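SusD-like carbohydrate binding protein BF1063 (Bacteroides fragilis NCTC 9343, PDB 3I4G) probably binds carbohydrate at the outer membrane of the bacterium, as a member of the SusD family of glycan-binding proteins. Local coordinates at residues T485-V490 and Y496-G501. Sequence-based numbering, arbitrary orientation.
Sequences TTTKEV and YRWYVG
Thr487 and Tyr499 mark the closest backbone approach, their CA atoms 5.7 Å apart, where the loop that follows the short helix 483-486 passes the strand 497-501. One side-chain oxygen joins the two: Tyr499 N donates to Thr487 OG1 over 3.1 Å with an N-H...O angle of 154°, while the same OG1 gives its proton to Glu489 O at 2.8 Å. In this second bond OG1 lies well above the carbonyl plane of Glu489. Accepting from the strand and donating within its own loop, the hydroxyl has its rotation fixed; it lies anti to the backbone N of Thr487 (chi1 -176°), which directs it at the strand.

Around this polar link the aromatic side chains part. Trp498 leaves the strand pointing away from the loop, but the end of its indole swings back so that Thr487 CA lies over the face of the six-membered ring, 3.9 Å from the centroid, a CH-pi contact. Thr486 OG1 meets the same ring at its edge, in plane, 3.5 Å from Trp498 CH2. Tyr499 points toward the loop, with Lys488 CB near CD2 and Glu489 CB near CD1, both approaching obliquely. The Glu489 carboxylate is turned only 19° from the plane of the Tyr499 ring. A water accepts from Lys488 NZ and donates to Val500 O, each at 2.8 Å.

The polar ends of Thr486 and Glu489 are held by a hydrogen bond to Gln482 O and a salt bridge to Lys471, respectively. The hydroxyl of Tyr351 ties loop to strand by bonding Lys488 N and Tyr499 O, and Val500 and Gly501 both face Ile472 in a classic beta bulge. The contact thus packs the long connection between the two strands of an antiparallel pair, 471-476 and 497-502, back against the second strand, within the SusD family region.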
ATOM      1  N   THR A 485      31.242 -14.614   9.764  1.00 12.60           N
ATOM      2  CA  THR A 485      31.758 -13.789  10.866  1.00 13.02           C
ATOM      3  C   THR A 485      31.153 -12.397  10.967  1.00 13.42           C
ATOM      4  O   THR A 485      31.486 -11.658  11.899  1.00 16.59           O
ATOM      5  CB  THR A 485      33.294 -13.653  10.762  1.00 15.37           C
ATOM      6  OG1 THR A 485      33.656 -13.136   9.481  1.00 14.81           O
ATOM      7  CG2 THR A 485      33.958 -15.022  11.003  1.00 16.47           C
ATOM      8  N   THR A 486      30.265 -12.025  10.044  1.00 11.70           N
ATOM      9  CA  THR A 486      29.701 -10.682  10.068  1.00  9.92           C
ATOM     10  C   THR A 486      28.185 -10.663  10.226  1.00 10.21           C
ATOM     11  O   THR A 486      27.675  -9.678  10.719  1.00  9.68           O
ATOM     12  CB  THR A 486      30.157  -9.850   8.844  1.00 10.14           C
ATOM     13  OG1 THR A 486      29.713 -10.446   7.617  1.00 12.13           O
ATOM     14  CG2 THR A 486      31.685  -9.734   8.819  1.00 12.32           C
ATOM     15  N   THR A 487      27.452 -11.702   9.813  1.00  9.25           N
ATOM     16  CA  THR A 487      26.020 -11.703  10.123  1.00  8.95           C
ATOM     17  C   THR A 487      25.868 -11.706  11.659  1.00  9.24           C
ATOM     18  O   THR A 487      26.604 -12.395  12.347  1.00  9.30           O
ATOM     19  CB  THR A 487      25.294 -12.889   9.466  1.00  8.60           C
ATOM     20  OG1 THR A 487      23.893 -12.783   9.728  1.00  8.96           O
ATOM     21  CG2 THR A 487      25.814 -14.235   9.975  1.00  8.37           C
ATOM     22  N   LYS A 488      24.911 -10.956  12.200  1.00  9.70           N
ATOM     23  CA  LYS A 488      24.727 -10.985  13.644  1.00  8.87           C
ATOM     24  C   LYS A 488      24.294 -12.356  14.152  1.00  9.35           C
ATOM     25  O   LYS A 488      24.540 -12.685  15.309  1.00 10.91           O
ATOM     26  CB  LYS A 488      23.693  -9.960  14.076  1.00 10.34           C
ATOM     27  CG  LYS A 488      24.173  -8.530  14.061  1.00 10.94           C
ATOM     28  CD  LYS A 488      22.992  -7.596  14.426  1.00 11.43           C
ATOM     29  CE  LYS A 488      23.426  -6.151  14.311  1.00 14.31           C
ATOM     30  NZ  LYS A 488      22.290  -5.219  14.588  1.00 16.01           N
ATOM     31  N   GLU A 489      23.613 -13.129  13.311  1.00  9.03           N
ATOM     32  CA  GLU A 489      23.189 -14.488  13.620  1.00  9.47           C
ATOM     33  C   GLU A 489      23.276 -15.302  12.345  1.00  9.21           C
ATOM     34  O   GLU A 489      22.844 -14.834  11.296  1.00  8.66           O
ATOM     35  CB  GLU A 489      21.751 -14.524  14.148  1.00 10.39           C
ATOM     36  CG  GLU A 489      21.307 -15.911  14.607  1.00 10.37           C
ATOM     37  CD  GLU A 489      19.889 -15.949  15.196  1.00 13.09           C
ATOM     38  OE1 GLU A 489      19.441 -14.931  15.712  1.00 14.28           O
ATOM     39  OE2 GLU A 489      19.270 -17.032  15.134  1.00 19.28           O
ATOM     40  N   VAL A 490      23.880 -16.491  12.419  1.00  8.63           N
ATOM     41  CA  VAL A 490      23.924 -17.408  11.275  1.00  9.17           C
ATOM     42  C   VAL A 490      22.528 -17.957  11.098  1.00  9.82           C
ATOM     43  O   VAL A 490      21.878 -18.348  12.068  1.00 10.60           O
ATOM     44  CB  VAL A 490      24.968 -18.507  11.511  1.00 10.27           C
ATOM     45  CG1 VAL A 490      24.891 -19.637  10.460  1.00 10.93           C
ATOM     46  CG2 VAL A 490      26.364 -17.891  11.532  1.00 12.18           C
ATOM     47  N   TYR A 496      21.936 -19.625   4.666  1.00  8.54           N
ATOM     48  CA  TYR A 496      22.904 -18.528   4.576  1.00  8.15           C
ATOM     49  C   TYR A 496      22.256 -17.159   4.341  1.00  8.44           C
ATOM     50  O   TYR A 496      22.848 -16.244   3.748  1.00  8.08           O
ATOM     51  CB  TYR A 496      23.973 -18.801   3.483  1.00 10.85           C
ATOM     52  CG  TYR A 496      24.699 -20.111   3.651  1.00  9.32           C
ATOM     53  CD1 TYR A 496      24.187 -21.284   3.088  1.00 10.43           C
ATOM     54  CD2 TYR A 496      25.867 -20.187   4.357  1.00 10.31           C
ATOM     55  CE1 TYR A 496      24.806 -22.489   3.281  1.00 11.70           C
ATOM     56  CE2 TYR A 496      26.528 -21.414   4.522  1.00  9.79           C
ATOM     57  CZ  TYR A 496      26.002 -22.524   3.958  1.00  9.93           C
ATOM     58  OH  TYR A 496      26.657 -23.758   4.136  1.00 11.98           O
ATOM     59  N   ARG A 497      21.033 -16.987   4.852  1.00  7.77           N
ATOM     60  CA  ARG A 497      20.344 -15.706   4.728  1.00  7.83           C
ATOM     61  C   ARG A 497      20.947 -14.700   5.709  1.00  8.25           C
ATOM     62  O   ARG A 497      21.312 -15.024   6.826  1.00  7.50           O
ATOM     63  CB  ARG A 497      18.847 -15.863   4.980  1.00  8.09           C
ATOM     64  CG  ARG A 497      18.159 -16.764   3.970  1.00  8.20           C
ATOM     65  CD  ARG A 497      16.713 -17.018   4.323  1.00  7.60           C
ATOM     66  NE  ARG A 497      16.654 -17.634   5.643  1.00  7.96           N
ATOM     67  CZ  ARG A 497      15.629 -17.552   6.476  1.00  8.95           C
ATOM     68  NH1 ARG A 497      14.498 -16.981   6.100  1.00 10.12           N
ATOM     69  NH2 ARG A 497      15.735 -18.028   7.700  1.00  8.73           N
ATOM     70  N   TRP A 498      21.051 -13.453   5.286  1.00  8.41           N
ATOM     71  CA  TRP A 498      21.597 -12.392   6.124  1.00  7.39           C
ATOM     72  C   TRP A 498      20.648 -12.079   7.307  1.00  8.02           C
ATOM     73  O   TRP A 498      19.457 -11.934   7.091  1.00  8.78           O
ATOM     74  CB  TRP A 498      21.839 -11.121   5.283  1.00  8.37           C
ATOM     75  CG  TRP A 498      22.512 -10.033   5.999  1.00  6.57           C
ATOM     76  CD1 TRP A 498      21.968  -8.858   6.430  1.00  8.96           C
ATOM     77  CD2 TRP A 498      23.888  -9.999   6.385  1.00  9.60           C
ATOM     78  NE1 TRP A 498      22.920  -8.110   7.055  1.00  8.64           N
ATOM     79  CE2 TRP A 498      24.111  -8.783   7.048  1.00  9.48           C
ATOM     80  CE3 TRP A 498      24.953 -10.891   6.246  1.00 10.04           C
ATOM     81  CZ2 TRP A 498      25.378  -8.408   7.532  1.00  8.75           C
ATOM     82  CZ3 TRP A 498      26.193 -10.530   6.750  1.00  8.58           C
ATOM     83  CH2 TRP A 498      26.393  -9.297   7.368  1.00  9.26           C
ATOM     84  N   TYR A 499      21.185 -11.920   8.527  1.00  7.53           N
ATOM     85  CA  TYR A 499      20.357 -11.527   9.657  1.00  7.99           C
ATOM     86  C   TYR A 499      20.077 -10.020   9.545  1.00  7.76           C
ATOM     87  O   TYR A 499      21.006  -9.206   9.535  1.00  8.64           O
ATOM     88  CB  TYR A 499      21.014 -11.811  11.007  1.00  8.03           C
ATOM     89  CG  TYR A 499      20.124 -11.330  12.135  1.00  7.27           C
ATOM     90  CD1 TYR A 499      19.059 -12.127  12.596  1.00  8.10           C
ATOM     91  CD2 TYR A 499      20.294 -10.069  12.703  1.00  9.30           C
ATOM     92  CE1 TYR A 499      18.230 -11.681  13.584  1.00  9.71           C
ATOM     93  CE2 TYR A 499      19.442  -9.620  13.709  1.00  8.32           C
ATOM     94  CZ  TYR A 499      18.428 -10.439  14.138  1.00  8.56           C
ATOM     95  OH  TYR A 499      17.574 -10.021  15.149  1.00  9.97           O
ATOM     96  N   VAL A 500      18.789  -9.667   9.497  1.00  8.34           N
ATOM     97  CA  VAL A 500      18.400  -8.274   9.360  1.00  8.42           C
ATOM     98  C   VAL A 500      17.987  -7.630  10.683  1.00  8.44           C
ATOM     99  O   VAL A 500      18.476  -6.548  11.020  1.00  8.50           O
ATOM    100  CB  VAL A 500      17.268  -8.151   8.336  1.00  7.79           C
ATOM    101  CG1 VAL A 500      16.827  -6.719   8.156  1.00  8.44           C
ATOM    102  CG2 VAL A 500      17.765  -8.654   6.988  1.00  9.48           C
ATOM    103  N   GLY A 501      17.083  -8.269  11.416  1.00  8.59           N
ATOM    104  CA  GLY A 501      16.582  -7.676  12.648  1.00  8.42           C
ATOM    105  C   GLY A 501      15.439  -8.524  13.163  1.00  8.39           C
ATOM    106  O   GLY A 501      15.318  -9.699  12.798  1.00  8.00           O
TER
HETATM  107  O   HOH W   1      19.788  -5.908  13.466  1.00 12.70           O